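PDB 4WOD: taurocyamine kinase, which catalyses the reversible transfer of a phosphate between ATP and the guanidino compound taurocyamine, using magnesium as cofactor. Local coordinates for residues H20-K25 and I81-K86; D29-K34 and R74-A79; F264-F267 and N271-T274. The protein carries 4 engineered substitutions. All blocks are in the same frame, centred on the assembly; numbering follows the deposited sequence.

Interaction 1: H20-K25 and I81-K86; sequences HSLTKK and IADYHK
K25 reaches D83 from the first turn of helix 22-26, spanning the gap to the end of helix 74-84. Its CG lies anti to the backbone N (chi1 -174°), and the remaining chain is fully extended, which carries the ammonium group across. CB and CG only provide length; CD is the first atom to come near the carboxylate, CE passes D83 OD2 at 3.4 Å, and NZ ends on that same oxygen at 2.8 Å in a salt bridge. NZ sits on the syn lone pair of OD2, the side facing the other oxygen. Y26 OH also bonds to OD2, so one carboxylate oxygen holds two partners and the rotation of D83 is restricted. A long lysine suits this exposed edge, since its methylenes bridge the distance while its charge stays near water.

Beside the salt bridge, L22 splits its two methyls between neighbouring residues. CD2 lies against the carboxylate, 3.5 Å from D83 OD2, whereas CD1 packs on Y84 CB at 3.8 Å, near the plane of the tyrosine ring at its edge. The fork of leucine suits a place between two such different neighbours.

The two helices are capped at the ends that meet here. S21 is the N-cap of helix 22-26, its OG accepting from K24 N at 3.1 Å, and K86, with positive phi, is the C' residue of a Schellman motif that ends helix 74-84. This helical N-terminal domain is that of the phosphagen kinases, and Y84, one of the touching residues, belongs to the pocket that holds the bound arginine.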
loop_
_atom_site.group_PDB
_atom_site.type_symbol
_atom_site.label_atom_id
_atom_site.label_comp_id
_atom_site.label_asym_id
_atom_site.label_seq_id
_atom_site.Cartn_x
_atom_site.Cartn_y
_atom_site.Cartn_z
ATOM N N HIS A 20 12.801 5.556 12.140
ATOM C CA HIS A 20 11.614 4.783 12.480
ATOM C C HIS A 20 11.935 3.296 12.468
ATOM O O HIS A 20 11.120 2.478 12.036
ATOM C CB HIS A 20 10.478 5.077 11.499
ATOM C CG HIS A 20 10.168 6.533 11.371
ATOM N ND1 HIS A 20 10.448 7.257 10.234
ATOM C CD2 HIS A 20 9.635 7.409 12.253
ATOM C CE1 HIS A 20 10.083 8.514 10.414
ATOM N NE2 HIS A 20 9.592 8.634 11.632
ATOM N N SER A 21 13.134 2.958 12.923
ATOM C CA SER A 21 13.631 1.585 12.815
ATOM C C SER A 21 13.012 0.691 13.871
ATOM O O SER A 21 12.516 1.182 14.880
ATOM C CB SER A 21 15.158 1.567 12.932
ATOM O OG SER A 21 15.618 2.259 14.092
ATOM N N LEU A 22 13.048 -0.625 13.659
ATOM C CA LEU A 22 12.686 -1.541 14.732
ATOM C C LEU A 22 13.717 -1.464 15.855
ATOM O O LEU A 22 13.411 -1.802 16.994
ATOM C CB LEU A 22 12.570 -2.973 14.230
ATOM C CG LEU A 22 11.459 -3.221 13.205
ATOM C CD1 LEU A 22 11.541 -4.637 12.634
ATOM C CD2 LEU A 22 10.080 -2.969 13.834
ATOM N N THR A 23 14.937 -1.036 15.533
ATOM C CA THR A 23 15.965 -0.816 16.564
ATOM C C THR A 23 15.519 0.253 17.537
ATOM O O THR A 23 15.676 0.127 18.746
ATOM C CB THR A 23 17.313 -0.391 15.952
ATOM O OG1 THR A 23 17.870 -1.493 15.234
ATOM C CG2 THR A 23 18.289 0.038 17.043
ATOM N N LYS A 24 14.951 1.316 16.999
ATOM C CA LYS A 24 14.447 2.403 17.819
ATOM C C LYS A 24 13.287 1.887 18.680
ATOM O O LYS A 24 13.179 2.207 19.864
ATOM C CB LYS A 24 13.998 3.560 16.934
ATOM C CG LYS A 24 13.395 4.736 17.667
ATOM C CD LYS A 24 13.240 5.875 16.697
ATOM C CE LYS A 24 12.620 7.091 17.334
ATOM N NZ LYS A 24 12.914 8.301 16.527
ATOM N N LYS A 25 12.464 1.036 18.080
ATOM C CA LYS A 25 11.265 0.528 18.733
ATOM C C LYS A 25 11.596 -0.322 19.945
ATOM O O LYS A 25 10.957 -0.198 20.982
ATOM C CB LYS A 25 10.433 -0.266 17.731
ATOM C CG LYS A 25 9.094 -0.739 18.242
ATOM C CD LYS A 25 8.223 -1.157 17.066
ATOM C CE LYS A 25 6.993 -1.921 17.500
ATOM N NZ LYS A 25 6.258 -2.395 16.286
ATOM N N ILE A 81 13.113 -9.604 15.567
ATOM C CA ILE A 81 12.936 -10.674 14.589
ATOM C C ILE A 81 11.466 -11.055 14.467
ATOM O O ILE A 81 10.939 -11.175 13.356
ATOM C CB ILE A 81 13.792 -11.911 14.976
ATOM C CG1 ILE A 81 15.278 -11.620 14.742
ATOM C CG2 ILE A 81 13.361 -13.150 14.197
ATOM C CD1 ILE A 81 16.214 -12.590 15.474
ATOM N N ALA A 82 10.805 -11.230 15.612
ATOM C CA ALA A 82 9.374 -11.534 15.645
ATOM C C ALA A 82 8.573 -10.457 14.909
ATOM O O ALA A 82 7.675 -10.760 14.144
ATOM C CB ALA A 82 8.883 -11.680 17.089
ATOM N N ASP A 83 8.942 -9.203 15.116
ATOM C CA ASP A 83 8.297 -8.084 14.449
ATOM C C ASP A 83 8.528 -8.088 12.920
ATOM O O ASP A 83 7.558 -8.093 12.138
ATOM C CB ASP A 83 8.799 -6.779 15.082
ATOM C CG ASP A 83 7.892 -5.592 14.788
ATOM O OD1 ASP A 83 7.390 -5.479 13.648
ATOM O OD2 ASP A 83 7.684 -4.764 15.707
ATOM N N TYR A 84 9.798 -8.098 12.498
ATOM C CA TYR A 84 10.149 -8.040 11.079
ATOM C C TYR A 84 9.611 -9.225 10.283
ATOM O O TYR A 84 9.098 -9.070 9.163
ATOM C CB TYR A 84 11.674 -7.967 10.896
ATOM C CG TYR A 84 12.072 -7.824 9.441
ATOM C CD1 TYR A 84 12.053 -6.585 8.811
ATOM C CD2 TYR A 84 12.448 -8.931 8.695
ATOM C CE1 TYR A 84 12.403 -6.462 7.475
ATOM C CE2 TYR A 84 12.794 -8.812 7.375
ATOM C CZ TYR A 84 12.773 -7.583 6.772
ATOM O OH TYR A 84 13.122 -7.486 5.451
ATOM N N HIS A 85 9.749 -10.415 10.849
ATOM C CA HIS A 85 9.353 -11.619 10.131
ATOM C C HIS A 85 7.888 -11.984 10.392
ATOM O O HIS A 85 7.413 -13.039 9.942
ATOM C CB HIS A 85 10.282 -12.779 10.505
ATOM C CG HIS A 85 11.651 -12.650 9.921
ATOM N ND1 HIS A 85 11.920 -12.906 8.591
ATOM C CD2 HIS A 85 12.825 -12.267 10.476
ATOM C CE1 HIS A 85 13.202 -12.688 8.356
ATOM N NE2 HIS A 85 13.775 -12.309 9.484
ATOM N N LYS A 86 7.190 -11.100 11.104
ATOM C CA LYS A 86 5.762 -11.248 11.428
ATOM C C LYS A 86 5.469 -12.604 12.043
ATOM O O LYS A 86 4.619 -13.344 11.557
ATOM C CB LYS A 86 4.890 -11.045 10.187
ATOM C CG LYS A 86 4.945 -9.641 9.615
ATOM C CD LYS A 86 4.673 -9.674 8.125
ATOM C CE LYS A 86 4.121 -8.348 7.627
ATOM N NZ LYS A 86 4.968 -7.199 8.061
#

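Interaction 2: D29-K34 and R74-A79; sequences DDIVKK and RDFFDA
Helices 29-35 and 74-84 run obliquely antiparallel where I31 and F76 face each other, at 138° between the directions of the short segments, whose axes stay 10.4 Å apart at closest, a spacing wide enough for side chains to fill. I31 reaches into this space. Its CD1 rests on D75 CB at 3.7 Å and also nears the backbone N of F76, while CG2, anti to the backbone N of I31, turns to F76 CB at 4.2 Å. The beta-branch of isoleucine makes this double reach possible. The F76 ring itself leads away from I31, into the interior.

One turn further on, K34 stretches out to D75, the two side chains crossing at about a right angle. Its NZ pairs with D75 OD2 in a salt bridge, although the modelled separation is doubtfully short. Both residues are exposed, where a charged pair can close the edge of the apolar contact. Within helix 74-84, R74 NE makes a salt bridge to D78 OD2 at 2.7 Å; OD2 lies near the guanidinium plane, but NE approaches from above the carboxylate plane. D78 also pairs with R261.

Helix 46-55 packs on the same side chains, its L46 touching both I31 and F76, with V50 against F76. Y26 of helix 22-26 touches F76 as well, while L6 and Q10 of helix 6-14 meet V32.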
loop_
_atom_site.group_PDB
_atom_site.type_symbol
_atom_site.label_atom_id
_atom_site.label_comp_id
_atom_site.label_asym_id
_atom_site.label_seq_id
_atom_site.Cartn_x
_atom_site.Cartn_y
_atom_site.Cartn_z
ATOM N N ASP A 29 14.912 1.685 27.467
ATOM C CA ASP A 29 15.708 1.941 28.662
ATOM C C ASP A 29 16.060 0.630 29.380
ATOM O O ASP A 29 17.206 0.427 29.780
ATOM C CB ASP A 29 14.975 2.898 29.623
ATOM C CG ASP A 29 14.915 4.337 29.101
ATOM O OD1 ASP A 29 15.556 4.633 28.066
ATOM O OD2 ASP A 29 14.243 5.180 29.730
ATOM N N ASP A 30 15.091 -0.268 29.529
ATOM C CA ASP A 30 15.350 -1.503 30.267
ATOM C C ASP A 30 16.364 -2.369 29.527
ATOM O O ASP A 30 17.217 -3.014 30.143
ATOM C CB ASP A 30 14.057 -2.290 30.495
ATOM C CG ASP A 30 13.135 -1.616 31.497
ATOM O OD1 ASP A 30 13.589 -0.661 32.172
ATOM O OD2 ASP A 30 11.967 -2.046 31.612
ATOM N N ILE A 31 16.248 -2.387 28.203
ATOM C CA ILE A 31 17.155 -3.174 27.372
ATOM C C ILE A 31 18.586 -2.640 27.482
ATOM O O ILE A 31 19.538 -3.402 27.632
ATOM C CB ILE A 31 16.701 -3.173 25.889
ATOM C CG1 ILE A 31 15.518 -4.137 25.683
ATOM C CG2 ILE A 31 17.878 -3.520 24.959
ATOM C CD1 ILE A 31 15.865 -5.643 25.872
ATOM N N VAL A 32 18.732 -1.324 27.418
ATOM C CA VAL A 32 20.044 -0.692 27.578
ATOM C C VAL A 32 20.642 -1.008 28.943
ATOM O O VAL A 32 21.825 -1.346 29.056
ATOM C CB VAL A 32 19.956 0.834 27.395
ATOM C CG1 VAL A 32 21.260 1.527 27.831
ATOM C CG2 VAL A 32 19.633 1.171 25.958
ATOM N N LYS A 33 19.817 -0.906 29.979
ATOM C CA LYS A 33 20.264 -1.169 31.346
ATOM C C LYS A 33 20.729 -2.609 31.508
ATOM O O LYS A 33 21.730 -2.888 32.163
ATOM C CB LYS A 33 19.138 -0.873 32.328
ATOM C CG LYS A 33 19.576 -0.823 33.771
ATOM C CD LYS A 33 18.631 0.085 34.550
ATOM C CE LYS A 33 18.495 1.429 33.834
ATOM N NZ LYS A 33 17.287 2.202 34.251
ATOM N N LYS A 34 19.994 -3.526 30.892
ATOM C CA LYS A 34 20.326 -4.937 30.986
ATOM C C LYS A 34 21.641 -5.282 30.280
ATOM O O LYS A 34 22.437 -6.054 30.803
ATOM C CB LYS A 34 19.194 -5.782 30.408
ATOM C CG LYS A 34 19.446 -7.270 30.517
ATOM C CD LYS A 34 18.201 -8.061 30.153
ATOM C CE LYS A 34 18.373 -9.510 30.583
ATOM N NZ LYS A 34 17.273 -10.350 30.066
ATOM N N ARG A 74 19.324 -11.583 23.482
ATOM C CA ARG A 74 18.077 -12.185 23.006
ATOM C C ARG A 74 16.780 -11.391 23.219
ATOM O O ARG A 74 15.904 -11.417 22.364
ATOM C CB ARG A 74 17.895 -13.551 23.644
ATOM C CG ARG A 74 16.705 -14.272 23.068
ATOM C CD ARG A 74 16.964 -15.725 22.877
ATOM N NE ARG A 74 15.704 -16.439 22.768
ATOM C CZ ARG A 74 15.572 -17.723 23.067
ATOM N NH1 ARG A 74 16.632 -18.409 23.483
ATOM N NH2 ARG A 74 14.389 -18.305 22.963
ATOM N N ASP A 75 16.641 -10.709 24.354
ATOM C CA ASP A 75 15.401 -9.973 24.629
ATOM C C ASP A 75 15.167 -8.910 23.560
ATOM O O ASP A 75 14.025 -8.594 23.216
ATOM C CB ASP A 75 15.429 -9.294 26.008
ATOM C CG ASP A 75 15.534 -10.269 27.159
ATOM O OD1 ASP A 75 15.341 -11.493 26.970
ATOM O OD2 ASP A 75 15.802 -9.790 28.278
ATOM N N PHE A 76 16.266 -8.347 23.060
ATOM C CA PHE A 76 16.226 -7.326 22.017
ATOM C C PHE A 76 16.003 -7.957 20.642
ATOM O O PHE A 76 15.066 -7.595 19.927
ATOM C CB PHE A 76 17.525 -6.503 22.037
ATOM C CG PHE A 76 17.710 -5.595 20.844
ATOM C CD1 PHE A 76 16.976 -4.418 20.721
ATOM C CD2 PHE A 76 18.648 -5.903 19.853
ATOM C CE1 PHE A 76 17.155 -3.574 19.618
ATOM C CE2 PHE A 76 18.836 -5.058 18.735
ATOM C CZ PHE A 76 18.089 -3.894 18.621
ATOM N N PHE A 77 16.864 -8.900 20.266
ATOM C CA PHE A 77 16.785 -9.456 18.905
ATOM C C PHE A 77 15.518 -10.280 18.650
ATOM O O PHE A 77 15.004 -10.264 17.530
ATOM C CB PHE A 77 18.020 -10.314 18.591
ATOM C CG PHE A 77 19.217 -9.512 18.147
ATOM C CD1 PHE A 77 19.306 -9.038 16.842
ATOM C CD2 PHE A 77 20.243 -9.221 19.032
ATOM C CE1 PHE A 77 20.407 -8.285 16.425
ATOM C CE2 PHE A 77 21.353 -8.476 18.618
ATOM C CZ PHE A 77 21.426 -8.002 17.302
ATOM N N ASP A 78 15.033 -11.015 19.655
ATOM C CA ASP A 78 13.821 -11.822 19.456
ATOM C C ASP A 78 12.636 -10.900 19.184
ATOM O O ASP A 78 11.773 -11.196 18.353
ATOM C CB ASP A 78 13.540 -12.721 20.660
ATOM C CG ASP A 78 14.197 -14.080 20.527
ATOM O OD1 ASP A 78 14.967 -14.263 19.557
ATOM O OD2 ASP A 78 13.957 -14.959 21.385
ATOM N N ALA A 79 12.628 -9.761 19.862
ATOM C CA ALA A 79 11.585 -8.774 19.644
ATOM C C ALA A 79 11.664 -8.226 18.222
ATOM O O ALA A 79 10.644 -8.156 17.522
ATOM C CB ALA A 79 11.690 -7.656 20.670
#

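Interaction 3: F264-F267 and N271-T274; sequences FITF and NLGT
F264-F267 and N271-T274 run back antiparallel to each other, joined by a three-residue connection, F264 N donating to G273 O at 3.0 Å. That carbonyl oxygen also lies at the edge of the F264 ring, 3.4 Å from CD2. The phenyl ring finds further aromatic company in F258, edge-to-face, and a cation-pi partner in R126. At G273 phi is 87° and psi -108°, angles at which a CB would be jammed against the preceding carbonyl oxygen, so glycine fits here.

The loop contributes to the substrate site of the kinase: C268, predicted as the active-site residue, lies between the two segments, and N271 is one of the residues of the arginine pocket. N271 OD1 is held by R123, which is predicted to bind ATP.

T266 turns toward N271-T274. Its OG1, placed between backbone N and carbonyl carbon (chi1 49°), rests 3.3 Å from N271 C and bonds to C268 O, while CG2 touches N271 O. L272 CD2 packs 3.4 Å from T266 N and 3.5 Å from F264 O. L272 also touches Y70 of helix 69-72, as does I265, while the Y70 hydroxyl bonds to T266 O.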
loop_
_atom_site.group_PDB
_atom_site.type_symbol
_atom_site.label_atom_id
_atom_site.label_comp_id
_atom_site.label_asym_id
_atom_site.label_seq_id
_atom_site.Cartn_x
_atom_site.Cartn_y
_atom_site.Cartn_z
ATOM N N PHE A 264 19.558 -20.620 9.873
ATOM C CA PHE A 264 20.928 -20.186 9.569
ATOM C C PHE A 264 21.139 -18.738 10.009
ATOM O O PHE A 264 20.392 -17.820 9.623
ATOM C CB PHE A 264 21.240 -20.322 8.085
ATOM C CG PHE A 264 21.366 -21.741 7.618
ATOM C CD1 PHE A 264 22.484 -22.493 7.961
ATOM C CD2 PHE A 264 20.372 -22.320 6.858
ATOM C CE1 PHE A 264 22.614 -23.804 7.532
ATOM C CE2 PHE A 264 20.490 -23.640 6.417
ATOM C CZ PHE A 264 21.618 -24.369 6.746
ATOM N N ILE A 265 22.148 -18.547 10.835
ATOM C CA ILE A 265 22.506 -17.206 11.302
ATOM C C ILE A 265 23.075 -16.374 10.154
ATOM O O ILE A 265 23.860 -16.874 9.330
ATOM C CB ILE A 265 23.535 -17.283 12.450
ATOM C CG1 ILE A 265 23.014 -18.166 13.592
ATOM C CG2 ILE A 265 23.935 -15.881 12.940
ATOM C CD1 ILE A 265 21.636 -17.795 14.116
ATOM N N THR A 266 22.669 -15.112 10.095
ATOM C CA THR A 266 23.224 -14.170 9.126
ATOM C C THR A 266 23.542 -12.865 9.823
ATOM O O THR A 266 23.068 -12.643 10.934
ATOM C CB THR A 266 22.248 -13.901 7.959
ATOM O OG1 THR A 266 20.945 -13.601 8.498
ATOM C CG2 THR A 266 22.190 -15.144 7.054
ATOM N N PHE A 267 24.335 -12.020 9.165
ATOM C CA PHE A 267 24.721 -10.701 9.713
ATOM C C PHE A 267 23.509 -9.787 9.900
ATOM O O PHE A 267 23.378 -9.095 10.916
ATOM C CB PHE A 267 25.757 -10.050 8.792
ATOM C CG PHE A 267 26.234 -8.687 9.236
ATOM C CD1 PHE A 267 26.974 -8.522 10.392
ATOM C CD2 PHE A 267 25.975 -7.569 8.454
ATOM C CE1 PHE A 267 27.433 -7.255 10.773
ATOM C CE2 PHE A 267 26.434 -6.315 8.824
ATOM C CZ PHE A 267 27.157 -6.163 9.987
ATOM N N ASN A 271 17.628 -11.806 6.747
ATOM C CA ASN A 271 17.997 -13.007 5.987
ATOM C C ASN A 271 18.209 -14.269 6.815
ATOM O O ASN A 271 18.923 -15.168 6.383
ATOM C CB ASN A 271 19.273 -12.744 5.191
ATOM C CG ASN A 271 19.026 -11.856 3.990
ATOM O OD1 ASN A 271 18.081 -12.071 3.231
ATOM N ND2 ASN A 271 19.863 -10.846 3.820
ATOM N N LEU A 272 17.611 -14.329 8.000
ATOM C CA LEU A 272 17.677 -15.529 8.848
ATOM C C LEU A 272 16.798 -16.645 8.305
ATOM O O LEU A 272 15.992 -16.433 7.376
ATOM C CB LEU A 272 17.240 -15.190 10.278
ATOM C CG LEU A 272 18.156 -14.220 11.027
ATOM C CD1 LEU A 272 17.457 -13.719 12.314
ATOM C CD2 LEU A 272 19.537 -14.853 11.362
ATOM N N GLY A 273 16.938 -17.830 8.892
ATOM C CA GLY A 273 16.088 -18.961 8.535
ATOM C C GLY A 273 16.652 -19.741 7.367
ATOM O O GLY A 273 17.661 -20.445 7.524
ATOM N N THR A 274 16.010 -19.621 6.201
ATOM C CA THR A 274 16.530 -20.234 4.985
ATOM C C THR A 274 17.661 -19.433 4.373
ATOM O O THR A 274 18.471 -19.991 3.642
ATOM C CB THR A 274 15.452 -20.398 3.882
ATOM O OG1 THR A 274 14.955 -19.107 3.473
ATOM C CG2 THR A 274 14.306 -21.270 4.384
#

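In the fold
Interactions 1 and 2 share helix 74-84, which meets helix 22-26 near its C-terminal end and helix 29-35 near its start; along the chain, interaction 2 is nested within interaction 1, and the F76 ring packs by T23 O. Both pair a lysine with an aspartate over apolar side chains, but interaction 1 is a surface contact whereas interaction 2 reaches a buried phenylalanine. Interaction 3 is buried and lies in the catalytic domain, relying on a backbone bond and close packing without a salt bridge. I81 CD1 against L272 CD1 joins it to interaction 1, and Y84 and N271 bring the two domains to the same arginine.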